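Side-chain contacts in homoserine kinase (Listeria monocytogenes, PDB 3HUL), which probably catalyses the ATP-dependent phosphorylation of L-homoserine to O-phospho-L-homoserine, the fourth of five steps from L-aspartate to L-threonine: residues I5-T10 and A92-I97; C21-T26 and L252-R257; L29-G34 and N56-T61; E112-A117 and D145-H150; W135-K140 and V193-I198. One frame throughout, in Å; residues are numbered along the deposited sequence.

Contact 1 (I5-T10 and A92-I97); sequences IRVPAT and AVVAGI
Val7 straddles two consecutive residues of the helix, giving one methyl to each. Its CG1 meets Val94 CG1 at 3.7 Å, and its CG2 lies 3.9 Å from both CA and CB of Ala95, so the second methyl rests on the helix backbone as much as on the alanine methyl. The split follows from the torsion of Val7: CG1 stands trans to the backbone N (chi1 -176°), beside the carbonyl carbon, which leaves CG2 on the N side. Val94 takes nearly the same setting (chi1 171°) and turns its CG1 to the strand; the two valines meet at a slant, and Val94 CG1 also comes within 4.1 Å of Val7 CG2. The small Ala95 side chain is consistent with the close approach of strand 3-12 to helix 88-103, with Val7 and Ala95 CA atoms 6.4 Å apart. Helix and strand run roughly antiparallel, at 156°, in the N-terminal part of a GHMP kinase, where this helix packs on the mixed sheet. Residues 92-97 follow directly in sequence on the predicted ATP-binding segment, whose last residue, Ala91, also lies beside Val7. Two residues earlier in the strand, Ile5 sends CD1 to the backbone O of Ala95, a looser approach of 4.1 Å. On the flanks Leu31 of the neighbouring strand leans on Ala95, while Ala286 touches both Val7 and Val94.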
# COMPACT_ATOMS: atom_id res chain seq x y z
N ILE A 5 13.62 -23.47 18.13
CA ILE A 5 12.59 -23.24 17.13
C ILE A 5 11.49 -22.55 17.88
O ILE A 5 11.06 -23.04 18.90
CB ILE A 5 12.05 -24.57 16.55
CG1 ILE A 5 13.16 -25.35 15.85
CG2 ILE A 5 10.85 -24.32 15.61
CD1 ILE A 5 12.72 -26.70 15.41
N ARG A 6 11.05 -21.40 17.36
CA ARG A 6 9.95 -20.65 17.95
C ARG A 6 8.88 -20.39 16.89
O ARG A 6 9.21 -20.04 15.77
CB ARG A 6 10.44 -19.32 18.51
CG ARG A 6 9.43 -18.65 19.40
CD ARG A 6 9.44 -17.15 19.26
NE ARG A 6 10.66 -16.57 19.79
CZ ARG A 6 10.95 -16.49 21.09
NH1 ARG A 6 10.09 -16.92 22.01
NH2 ARG A 6 12.11 -15.96 21.48
N VAL A 7 7.61 -20.60 17.25
CA VAL A 7 6.48 -20.46 16.32
C VAL A 7 5.38 -19.73 17.04
O VAL A 7 5.05 -20.10 18.17
CB VAL A 7 5.92 -21.83 15.86
CG1 VAL A 7 4.82 -21.64 14.82
CG2 VAL A 7 7.05 -22.76 15.31
N PRO A 8 4.80 -18.68 16.40
CA PRO A 8 3.76 -17.91 17.05
C PRO A 8 2.33 -18.46 16.94
O PRO A 8 2.00 -19.22 16.01
CB PRO A 8 3.85 -16.55 16.34
CG PRO A 8 4.27 -16.87 14.96
CD PRO A 8 5.15 -18.13 15.07
N ALA A 9 1.50 -18.07 17.91
CA ALA A 9 0.07 -18.25 17.88
C ALA A 9 -0.52 -17.45 16.72
O ALA A 9 0.09 -16.48 16.25
CB ALA A 9 -0.53 -17.78 19.18
N THR A 10 -1.71 -17.85 16.28
CA THR A 10 -2.40 -17.21 15.16
C THR A 10 -3.89 -17.26 15.40
O THR A 10 -4.41 -18.21 16.00
CB THR A 10 -2.15 -17.95 13.81
OG1 THR A 10 -2.41 -19.34 14.00
CG2 THR A 10 -0.72 -17.77 13.31
N ALA A 92 2.18 -26.29 16.36
CA ALA A 92 2.86 -27.57 16.54
C ALA A 92 3.22 -28.19 15.20
O ALA A 92 4.35 -28.67 15.01
CB ALA A 92 2.04 -28.55 17.46
N VAL A 93 2.30 -28.14 14.24
CA VAL A 93 2.55 -28.64 12.90
C VAL A 93 3.71 -27.86 12.23
O VAL A 93 4.67 -28.45 11.73
CB VAL A 93 1.29 -28.55 12.01
CG1 VAL A 93 1.66 -28.77 10.53
CG2 VAL A 93 0.18 -29.54 12.48
N VAL A 94 3.63 -26.54 12.26
CA VAL A 94 4.73 -25.70 11.77
C VAL A 94 6.06 -26.01 12.48
O VAL A 94 7.09 -26.08 11.84
CB VAL A 94 4.36 -24.19 11.86
CG1 VAL A 94 5.58 -23.28 11.56
CG2 VAL A 94 3.17 -23.91 10.96
N ALA A 95 6.03 -26.19 13.78
CA ALA A 95 7.23 -26.55 14.54
C ALA A 95 7.85 -27.88 14.09
O ALA A 95 9.08 -28.00 14.00
CB ALA A 95 6.93 -26.57 16.02
N GLY A 96 7.01 -28.87 13.78
CA GLY A 96 7.46 -30.15 13.27
C GLY A 96 8.08 -30.03 11.90
O GLY A 96 9.07 -30.69 11.59
N ILE A 97 7.49 -29.18 11.07
CA ILE A 97 8.07 -28.89 9.78
C ILE A 97 9.47 -28.28 9.93
O ILE A 97 10.41 -28.67 9.23
CB ILE A 97 7.15 -28.00 8.98
CG1 ILE A 97 5.88 -28.78 8.61
CG2 ILE A 97 7.83 -27.48 7.71
CD1 ILE A 97 4.71 -27.87 8.14

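Contact 2 (C21-T26 and L252-R257)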
# COMPACT_ATOMS: atom_id res chain seq x y z
N CYS A 21 -8.21 -15.54 5.93
CA CYS A 21 -7.46 -14.50 6.62
C CYS A 21 -7.05 -14.93 8.03
O CYS A 21 -7.85 -15.51 8.79
CB CYS A 21 -8.29 -13.20 6.69
SG CYS A 21 -8.78 -12.54 5.05
N GLY A 22 -5.82 -14.61 8.38
CA GLY A 22 -5.31 -14.94 9.70
C GLY A 22 -4.14 -14.07 10.05
O GLY A 22 -3.54 -13.43 9.17
N LEU A 23 -3.78 -14.09 11.33
CA LEU A 23 -2.94 -13.06 11.92
C LEU A 23 -2.12 -13.70 13.03
O LEU A 23 -2.69 -14.39 13.88
CB LEU A 23 -3.84 -11.92 12.46
CG LEU A 23 -3.27 -10.67 13.16
CD1 LEU A 23 -2.39 -9.84 12.21
CD2 LEU A 23 -4.40 -9.80 13.66
N ALA A 24 -0.80 -13.51 12.98
CA ALA A 24 0.11 -14.06 13.99
C ALA A 24 0.08 -13.18 15.22
O ALA A 24 -0.06 -11.97 15.10
CB ALA A 24 1.57 -14.20 13.44
N LEU A 25 0.22 -13.80 16.39
CA LEU A 25 0.09 -13.12 17.69
C LEU A 25 1.27 -13.43 18.62
O LEU A 25 1.96 -14.42 18.44
CB LEU A 25 -1.22 -13.55 18.36
CG LEU A 25 -2.51 -13.25 17.62
CD1 LEU A 25 -3.68 -13.77 18.45
CD2 LEU A 25 -2.62 -11.74 17.40
N THR A 26 1.49 -12.56 19.62
CA THR A 26 2.64 -12.68 20.52
C THR A 26 2.42 -13.72 21.64
O THR A 26 2.46 -13.39 22.82
CB THR A 26 3.02 -11.29 21.13
OG1 THR A 26 1.84 -10.68 21.65
CG2 THR A 26 3.64 -10.34 20.06
N LEU A 252 -11.47 -12.35 20.91
CA LEU A 252 -10.51 -11.27 20.75
C LEU A 252 -11.18 -9.93 20.58
O LEU A 252 -12.18 -9.80 19.85
CB LEU A 252 -9.56 -11.53 19.57
CG LEU A 252 -8.65 -12.75 19.65
CD1 LEU A 252 -8.09 -13.07 18.27
CD2 LEU A 252 -7.51 -12.59 20.68
N VAL A 253 -10.63 -8.92 21.25
CA VAL A 253 -11.07 -7.56 21.12
C VAL A 253 -9.96 -6.87 20.34
O VAL A 253 -8.81 -6.93 20.71
CB VAL A 253 -11.27 -6.88 22.50
CG1 VAL A 253 -11.53 -5.36 22.38
CG2 VAL A 253 -12.39 -7.58 23.33
N PHE A 254 -10.33 -6.21 19.25
CA PHE A 254 -9.33 -5.48 18.46
C PHE A 254 -9.43 -3.99 18.83
O PHE A 254 -10.51 -3.44 18.83
CB PHE A 254 -9.57 -5.70 16.95
CG PHE A 254 -9.36 -7.15 16.48
CD1 PHE A 254 -8.20 -7.50 15.77
CD2 PHE A 254 -10.31 -8.13 16.74
CE1 PHE A 254 -7.99 -8.84 15.35
CE2 PHE A 254 -10.13 -9.46 16.31
CZ PHE A 254 -8.95 -9.83 15.62
N ALA A 255 -8.30 -3.35 19.13
CA ALA A 255 -8.34 -1.96 19.65
C ALA A 255 -7.11 -1.16 19.28
O ALA A 255 -6.04 -1.71 19.15
CB ALA A 255 -8.48 -1.98 21.19
N PRO A 256 -7.26 0.17 19.15
CA PRO A 256 -6.10 1.03 18.98
C PRO A 256 -5.06 0.70 20.06
O PRO A 256 -5.42 0.37 21.23
CB PRO A 256 -6.66 2.42 19.25
CG PRO A 256 -8.09 2.33 18.88
CD PRO A 256 -8.52 0.93 19.21
N ARG A 257 -3.78 0.76 19.69
CA ARG A 257 -2.74 0.45 20.65
C ARG A 257 -2.71 1.31 21.90
O ARG A 257 -2.37 0.81 22.97
CB ARG A 257 -1.35 0.46 20.03
CG ARG A 257 -0.72 -0.91 20.03
CD ARG A 257 0.77 -0.84 20.23
NE ARG A 257 1.44 -1.15 18.97
CZ ARG A 257 2.71 -1.54 18.87
NH1 ARG A 257 3.46 -1.65 19.96
NH2 ARG A 257 3.23 -1.82 17.68
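In Leu23 CG stands trans to the backbone N (chi1 180°), and chi2 of 64° sets its branches so that CD2 leads toward strand 251-255. Phe254 is turned differently: with chi1 at -66° its CG lies opposite the carbonyl carbon and beside the backbone N, and although its CB does not point at the other strand, the ring swings over to it. Leucine and phenylalanine run alongside one another, pointing opposite ways. Leu23 CD2 arrives at the rim of the phenyl ring, near its plane, and sits 4.1 Å from Phe254 CE1; it is a methyl against a ring edge, not one lying over the face. A second, looser pair forms where Leu25 and Leu252 extend toward each other, CD1 to CD1 at 4.5 Å.

Strand 21-25 belongs to the mixed sheet and strand 251-255 to the four-stranded antiparallel sheet of the C-terminal part of the GHMP kinase, so these side chains span the gap between two sheets. The nearest CA atoms, those of Leu25 and Leu252, are 11.2 Å apart. Leu157 of strand 156-161 fills in beside Leu25, Leu252 and Phe254, and Leu25 lies close to Leu86 of the predicted ATP-binding segment. Nearby, Thr26 OG1 makes a polar link, a hydrogen bond to Asp280 N on the four-stranded sheet. Between the four touching side chains, all buried, only carbon meets carbon, so this contact relies on van der Waals packing and the exclusion of water.

Contact 3 (L29-G34 and N56-T61)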
# COMPACT_ATOMS: atom_id res chain seq x y z
N LEU A 29 5.13 -21.08 20.83
CA LEU A 29 5.54 -22.44 21.03
C LEU A 29 7.02 -22.38 20.78
O LEU A 29 7.46 -21.94 19.70
CB LEU A 29 4.82 -23.37 20.04
CG LEU A 29 5.19 -24.86 19.83
CD1 LEU A 29 6.06 -25.44 20.90
CD2 LEU A 29 3.94 -25.71 19.65
N THR A 30 7.79 -22.73 21.82
CA THR A 30 9.24 -22.75 21.76
C THR A 30 9.82 -24.16 21.99
O THR A 30 9.60 -24.78 23.04
CB THR A 30 9.88 -21.78 22.80
OG1 THR A 30 9.31 -20.47 22.65
CG2 THR A 30 11.39 -21.70 22.59
N LEU A 31 10.57 -24.64 21.00
CA LEU A 31 11.30 -25.90 21.12
C LEU A 31 12.79 -25.67 21.30
O LEU A 31 13.39 -24.86 20.58
CB LEU A 31 11.11 -26.77 19.87
CG LEU A 31 9.73 -27.35 19.62
CD1 LEU A 31 9.70 -27.94 18.22
CD2 LEU A 31 9.37 -28.38 20.67
N ASP A 32 13.38 -26.43 22.22
CA ASP A 32 14.82 -26.43 22.48
C ASP A 32 15.34 -27.85 22.15
O ASP A 32 15.06 -28.78 22.90
CB ASP A 32 15.07 -26.04 23.95
CG ASP A 32 16.55 -25.85 24.30
OD1 ASP A 32 16.82 -25.19 25.34
OD2 ASP A 32 17.44 -26.34 23.58
N ILE A 33 16.05 -28.00 21.04
CA ILE A 33 16.49 -29.30 20.54
C ILE A 33 17.80 -29.81 21.17
O ILE A 33 18.87 -29.18 21.04
CB ILE A 33 16.67 -29.30 19.03
CG1 ILE A 33 15.38 -28.88 18.33
CG2 ILE A 33 17.19 -30.67 18.52
CD1 ILE A 33 15.63 -28.34 16.96
N GLY A 34 17.70 -30.96 21.84
CA GLY A 34 18.84 -31.58 22.53
C GLY A 34 19.55 -32.69 21.77
O GLY A 34 19.46 -32.79 20.53
N ASN A 56 3.33 -37.23 19.78
CA ASN A 56 3.20 -35.78 19.76
C ASN A 56 3.17 -35.27 18.32
O ASN A 56 3.98 -35.71 17.47
CB ASN A 56 4.32 -35.08 20.53
CG ASN A 56 4.09 -33.59 20.63
OD1 ASN A 56 4.11 -32.87 19.63
ND2 ASN A 56 3.84 -33.11 21.84
N VAL A 57 2.22 -34.37 18.05
CA VAL A 57 1.98 -33.79 16.72
C VAL A 57 3.28 -33.31 16.04
O VAL A 57 3.54 -33.62 14.87
CB VAL A 57 0.90 -32.67 16.84
CG1 VAL A 57 0.91 -31.74 15.66
CG2 VAL A 57 -0.50 -33.30 17.03
N ILE A 58 4.10 -32.57 16.79
CA ILE A 58 5.38 -32.05 16.30
C ILE A 58 6.25 -33.15 15.71
O ILE A 58 6.72 -33.04 14.58
CB ILE A 58 6.16 -31.34 17.45
CG1 ILE A 58 5.28 -30.26 18.10
CG2 ILE A 58 7.48 -30.78 16.95
CD1 ILE A 58 5.82 -29.68 19.35
N ILE A 59 6.43 -34.22 16.47
CA ILE A 59 7.27 -35.35 16.04
C ILE A 59 6.67 -36.14 14.87
O ILE A 59 7.38 -36.43 13.89
CB ILE A 59 7.66 -36.26 17.26
CG1 ILE A 59 8.34 -35.40 18.33
CG2 ILE A 59 8.60 -37.39 16.81
CD1 ILE A 59 8.36 -36.01 19.74
N GLU A 60 5.37 -36.46 14.93
CA GLU A 60 4.70 -37.15 13.80
C GLU A 60 4.80 -36.32 12.53
O GLU A 60 4.99 -36.87 11.42
CB GLU A 60 3.20 -37.43 14.05
CG GLU A 60 2.85 -38.17 15.35
CD GLU A 60 1.42 -38.76 15.34
OE1 GLU A 60 0.44 -37.98 15.26
OE2 GLU A 60 1.28 -40.01 15.41
N THR A 61 4.64 -35.00 12.68
CA THR A 61 4.75 -34.12 11.52
C THR A 61 6.19 -34.21 11.03
O THR A 61 6.43 -34.40 9.84
CB THR A 61 4.42 -32.61 11.84
OG1 THR A 61 3.12 -32.48 12.43
CG2 THR A 61 4.50 -31.79 10.58
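Ile58 of helix 57-65 meets Leu31 and Leu29 of strand 27-36, a helix-on-sheet contact in the N-terminal half of the GHMP kinase fold. The helix opens at Asn56, its N-cap: Asn56 OD1 takes the backbone N-H of Ile58 at 2.9 Å, with that donor in the plane of the side-chain carbonyl, while ND2 is bonded to the backbone O of Pro51. Held from both ends, the amide has its rotation fixed. Val57 follows and makes no contact with the strand segment, but its backbone O accepts two bonds from Thr61, from N and from OG1. Ile58 then carries the contact. Its CG1 points trans to the carbonyl carbon (chi1 -54°) and its CG2 trans to the backbone N, so the two branches fork against Leu31, whose own branches reach back tip to tip: Leu31 CD1 meets Ile58 CG2 at 3.8 Å and Leu31 CD2 meets Ile58 CD1 at 4.0 Å. Leu29 adds only a marginal touch, through CD2 at 4.4 Å from Ile58 CD1. Ala92 of helix 88-103 borders Ile58, and Ala95 of the same helix lies on Leu31. In the next turn Thr61 OG1 lies 2.7 Å from Val57 O, raised above that carbonyl plane.

Contact 4 (E112-A117 and D145-H150); sequences EKVRIA and DFYVRH
Arg115 and Asp145 cross at about a right angle, so the carboxylate meets the root of the arginine and not its charged end. Asp145 OD2 lies 3.2 Å from Arg115 CA and 3.4 Å from Arg115 CG. The arginine runs on past it, bends at chi3 (48°) and carries its guanidinium away, to a salt bridge between NH1 and Glu119; Arg115 NE stays 6.0 Å from Asp145 OD2, so any attraction between the charges is probably modest. One water links the partners instead, donating to Arg115 O at 2.6 Å and to Asp145 OD2 at 2.5 Å, and thus ties a helix carbonyl to the strand's carboxylate.

Two residues along the strand, Tyr147 stands with CG between the backbone N and the carbonyl carbon (chi1 62°), and its ring rises to Val114. Val114 CG1 lies 4.1 Å from Tyr147 CE2 and equally far from CD2. Ala128 and Val131 of helix 127-132 also touch Val114, and Leu132 touches Tyr147, adding apolar neighbours to the pair.

The whole is a helix laid against the sheet of the N-terminal part of a GHMP kinase: helix 110-121 rests on strand 144-150, with an apolar pair beside a water-bridged polar one.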
# COMPACT_ATOMS: atom_id res chain seq x y z
N GLU A 112 7.10 -23.40 0.49
CA GLU A 112 6.90 -24.87 0.57
C GLU A 112 6.41 -25.25 1.96
O GLU A 112 5.53 -26.08 2.09
CB GLU A 112 8.18 -25.65 0.23
CG GLU A 112 8.52 -25.70 -1.27
CD GLU A 112 9.89 -26.36 -1.54
OE1 GLU A 112 9.91 -27.61 -1.76
OE2 GLU A 112 10.93 -25.66 -1.51
N LYS A 113 6.96 -24.61 2.98
CA LYS A 113 6.54 -24.84 4.35
C LYS A 113 5.06 -24.53 4.56
O LYS A 113 4.38 -25.26 5.30
CB LYS A 113 7.37 -24.02 5.32
CG LYS A 113 8.82 -24.45 5.43
CD LYS A 113 9.59 -23.49 6.36
CE LYS A 113 11.10 -23.63 6.16
NZ LYS A 113 11.84 -22.70 7.05
N VAL A 114 4.58 -23.45 3.94
CA VAL A 114 3.18 -23.06 4.02
C VAL A 114 2.39 -24.11 3.28
O VAL A 114 1.41 -24.63 3.84
CB VAL A 114 2.86 -21.62 3.44
CG1 VAL A 114 1.36 -21.40 3.35
CG2 VAL A 114 3.49 -20.53 4.30
N ARG A 115 2.80 -24.42 2.05
CA ARG A 115 2.08 -25.42 1.27
C ARG A 115 1.90 -26.69 2.08
O ARG A 115 0.81 -27.27 2.11
CB ARG A 115 2.73 -25.76 -0.08
CG ARG A 115 1.92 -26.87 -0.80
CD ARG A 115 2.69 -27.77 -1.76
NE ARG A 115 3.96 -28.35 -1.30
CZ ARG A 115 4.12 -29.56 -0.77
NH1 ARG A 115 3.09 -30.37 -0.53
NH2 ARG A 115 5.34 -29.97 -0.45
N ILE A 116 2.97 -27.10 2.77
CA ILE A 116 3.01 -28.39 3.47
C ILE A 116 2.13 -28.35 4.71
O ILE A 116 1.38 -29.29 4.98
CB ILE A 116 4.46 -28.78 3.86
CG1 ILE A 116 5.27 -29.17 2.60
CG2 ILE A 116 4.47 -29.89 4.92
CD1 ILE A 116 6.79 -29.19 2.80
N ALA A 117 2.23 -27.25 5.45
CA ALA A 117 1.42 -27.09 6.66
C ALA A 117 -0.07 -27.00 6.35
O ALA A 117 -0.90 -27.52 7.11
CB ALA A 117 1.90 -25.87 7.48
N ASP A 145 -1.55 -23.25 -3.06
CA ASP A 145 -1.84 -22.17 -2.13
C ASP A 145 -1.39 -20.84 -2.72
O ASP A 145 -0.33 -20.75 -3.35
CB ASP A 145 -1.13 -22.39 -0.81
CG ASP A 145 -1.47 -23.73 -0.20
OD1 ASP A 145 -2.58 -23.87 0.35
OD2 ASP A 145 -0.63 -24.64 -0.30
N PHE A 146 -2.25 -19.84 -2.54
CA PHE A 146 -1.93 -18.48 -2.91
C PHE A 146 -2.14 -17.65 -1.66
O PHE A 146 -3.07 -17.89 -0.89
CB PHE A 146 -2.83 -18.02 -4.05
CG PHE A 146 -2.71 -18.87 -5.26
CD1 PHE A 146 -1.71 -18.63 -6.19
CD2 PHE A 146 -3.57 -19.95 -5.46
CE1 PHE A 146 -1.60 -19.44 -7.34
CE2 PHE A 146 -3.45 -20.77 -6.58
CZ PHE A 146 -2.46 -20.51 -7.52
N TYR A 147 -1.25 -16.70 -1.45
CA TYR A 147 -1.30 -15.90 -0.24
C TYR A 147 -0.62 -14.56 -0.46
O TYR A 147 0.26 -14.44 -1.32
CB TYR A 147 -0.72 -16.68 0.97
CG TYR A 147 0.74 -17.06 0.86
CD1 TYR A 147 1.73 -16.09 0.99
CD2 TYR A 147 1.13 -18.39 0.62
CE1 TYR A 147 3.10 -16.41 0.89
CE2 TYR A 147 2.50 -18.74 0.51
CZ TYR A 147 3.47 -17.73 0.66
OH TYR A 147 4.83 -17.99 0.57
N VAL A 148 -1.09 -13.55 0.26
CA VAL A 148 -0.43 -12.26 0.29
C VAL A 148 -0.26 -11.90 1.75
O VAL A 148 -1.21 -12.00 2.53
CB VAL A 148 -1.28 -11.15 -0.42
CG1 VAL A 148 -0.50 -9.84 -0.44
CG2 VAL A 148 -1.63 -11.54 -1.85
N ARG A 149 0.96 -11.50 2.11
CA ARG A 149 1.23 -10.96 3.44
C ARG A 149 1.16 -9.43 3.44
O ARG A 149 1.80 -8.78 2.64
CB ARG A 149 2.60 -11.43 3.96
CG ARG A 149 3.06 -10.75 5.28
CD ARG A 149 4.51 -11.21 5.57
NE ARG A 149 5.01 -10.91 6.90
CZ ARG A 149 5.63 -9.79 7.27
NH1 ARG A 149 5.79 -8.80 6.39
NH2 ARG A 149 6.06 -9.64 8.52
N HIS A 150 0.38 -8.89 4.36
CA HIS A 150 0.26 -7.47 4.54
C HIS A 150 0.60 -7.14 6.01
O HIS A 150 0.67 -8.04 6.86
CB HIS A 150 -1.18 -7.01 4.21
CG HIS A 150 -1.40 -6.73 2.76
ND1 HIS A 150 -0.86 -5.63 2.12
CD2 HIS A 150 -2.11 -7.40 1.82
CE1 HIS A 150 -1.24 -5.63 0.85
NE2 HIS A 150 -2.00 -6.69 0.64
O HOH W 1 -1.41 -26.79 0.76

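Contact 5 (W135-K140 and V193-I198); sequences WVVGAK and VMIAAI
One face of the Trp135 indole is covered by Ile198, whose CD1 makes a CH-pi contact 4.1 Å from the centroid of the six-membered ring and 28° off its normal. The methyl is displaced toward the rim, closest to CZ2 and CH2. The same isoleucine follows the ring outward with its other branch: Ile198 CG2 comes to 3.5 Å from Trp135 CZ3, the tightest approach between the two segments. At the edge, near the ring plane, Ile195 places CG1 4.0 Å from Trp135 CZ2. Phe152 adds an edge-to-face ring partner, and Cys21 and Leu23 of the adjoining strand also touch the tryptophan.

The indole reaches the helix because its CG stands trans to the backbone N (chi1 168°), sending the benzo end toward Ile198 while the backbone stays in the sheet. The segments here are strand 135-141 of the mixed sheet and the last turns of helix 181-198, which run roughly antiparallel, at 148°, their segment axes approaching to 11.6 Å. Such spacing is bridged by large side chains, in a contact joining the sheet of the N-terminal part to a helix that leads into the C-terminal part of the GHMP kinase.

Two residues on from the tryptophan, Val137 meets Ile195 tip to tip, with Val137 CG1 4.0 Å from Ile195 CD1. Ile195 thus serves both strand residues: CG1 and CG2 go to the indole and CD1 to the valine. Asn192 of a neighbouring subunit packs on Val137 and Ile195, bringing the subunit interface up to this buried cluster.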
# COMPACT_ATOMS: atom_id res chain seq x y z
N TRP A 135 -0.10 -10.50 9.00
CA TRP A 135 -1.46 -10.75 8.51
C TRP A 135 -1.34 -11.37 7.12
O TRP A 135 -0.65 -10.82 6.24
CB TRP A 135 -2.30 -9.46 8.52
CG TRP A 135 -3.60 -9.52 7.78
CD1 TRP A 135 -4.51 -10.54 7.77
CD2 TRP A 135 -4.13 -8.50 6.92
NE1 TRP A 135 -5.57 -10.22 6.96
CE2 TRP A 135 -5.36 -8.98 6.43
CE3 TRP A 135 -3.71 -7.22 6.56
CZ2 TRP A 135 -6.19 -8.22 5.57
CZ3 TRP A 135 -4.51 -6.46 5.69
CH2 TRP A 135 -5.73 -6.98 5.20
N VAL A 136 -1.95 -12.55 6.95
CA VAL A 136 -1.93 -13.24 5.65
C VAL A 136 -3.34 -13.43 5.12
O VAL A 136 -4.22 -13.88 5.85
CB VAL A 136 -1.22 -14.62 5.70
CG1 VAL A 136 -1.06 -15.24 4.23
CG2 VAL A 136 0.12 -14.45 6.35
N VAL A 137 -3.54 -13.02 3.87
CA VAL A 137 -4.76 -13.33 3.13
C VAL A 137 -4.42 -14.49 2.20
O VAL A 137 -3.50 -14.39 1.38
CB VAL A 137 -5.28 -12.12 2.32
CG1 VAL A 137 -6.50 -12.50 1.44
CG2 VAL A 137 -5.59 -10.96 3.22
N GLY A 138 -5.18 -15.57 2.31
CA GLY A 138 -4.82 -16.82 1.66
C GLY A 138 -5.96 -17.48 0.94
O GLY A 138 -7.14 -17.20 1.19
N ALA A 139 -5.60 -18.38 0.04
CA ALA A 139 -6.56 -19.27 -0.62
C ALA A 139 -5.91 -20.63 -0.89
O ALA A 139 -4.78 -20.73 -1.39
CB ALA A 139 -7.11 -18.66 -1.89
N LYS A 140 -6.61 -21.68 -0.48
CA LYS A 140 -6.16 -23.04 -0.72
C LYS A 140 -7.14 -23.60 -1.72
O LYS A 140 -8.33 -23.70 -1.41
CB LYS A 140 -6.14 -23.84 0.59
CG LYS A 140 -5.50 -25.22 0.43
CD LYS A 140 -5.08 -25.81 1.75
CE LYS A 140 -4.48 -27.18 1.51
NZ LYS A 140 -5.54 -28.14 1.13
N VAL A 193 -14.41 -6.08 1.49
CA VAL A 193 -14.45 -4.75 2.08
C VAL A 193 -13.56 -4.64 3.33
O VAL A 193 -12.81 -3.68 3.49
CB VAL A 193 -15.92 -4.30 2.38
CG1 VAL A 193 -15.94 -2.98 3.18
CG2 VAL A 193 -16.67 -4.11 1.07
N MET A 194 -13.60 -5.67 4.18
CA MET A 194 -12.76 -5.73 5.39
C MET A 194 -11.30 -5.59 4.97
O MET A 194 -10.59 -4.75 5.52
CB MET A 194 -12.96 -7.05 6.13
CG MET A 194 -12.07 -7.24 7.38
SD MET A 194 -12.20 -8.87 8.20
CE MET A 194 -11.24 -9.92 7.11
N ILE A 195 -10.86 -6.40 4.00
CA ILE A 195 -9.48 -6.32 3.53
C ILE A 195 -9.15 -4.93 2.95
O ILE A 195 -8.16 -4.31 3.31
CB ILE A 195 -9.18 -7.43 2.46
CG1 ILE A 195 -9.23 -8.83 3.08
CG2 ILE A 195 -7.87 -7.19 1.79
CD1 ILE A 195 -9.56 -9.95 2.05
N ALA A 196 -10.01 -4.42 2.07
CA ALA A 196 -9.78 -3.10 1.50
C ALA A 196 -9.72 -1.99 2.58
O ALA A 196 -8.92 -1.05 2.48
CB ALA A 196 -10.85 -2.78 0.49
N ALA A 197 -10.54 -2.11 3.62
CA ALA A 197 -10.59 -1.07 4.66
C ALA A 197 -9.36 -1.07 5.52
O ALA A 197 -8.89 -0.00 5.94
CB ALA A 197 -11.90 -1.22 5.53
N ILE A 198 -8.83 -2.27 5.79
CA ILE A 198 -7.65 -2.40 6.60
C ILE A 198 -6.54 -1.66 5.92
O ILE A 198 -5.76 -0.97 6.58
CB ILE A 198 -7.24 -3.89 6.89
CG1 ILE A 198 -8.26 -4.54 7.83
CG2 ILE A 198 -5.85 -3.91 7.59
CD1 ILE A 198 -8.27 -6.07 7.87

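In the fold
All five contacts reach the same mixed sheet. Contacts 1 and 3 lie closest, with centres about 8 Å apart: their strands are sheet neighbours and contact 3 is nested within the loop closed by contact 1. Contact 4 lies about 14 Å, centre to centre, from contact 1, through successive, touching helices 88-103 and 110-121, and as far from contact 5, through paired strands 135-141 and 144-150. Along the chain the segments of contacts 1 and 2 alternate, as do those of 4 and 5; contact 2 encloses 3, 4 and 5. One sheet thus joins N-terminal helices to C-terminal elements; contacts 4 and 5 both touch the same neighbouring subunit, and contact 2 brushes another.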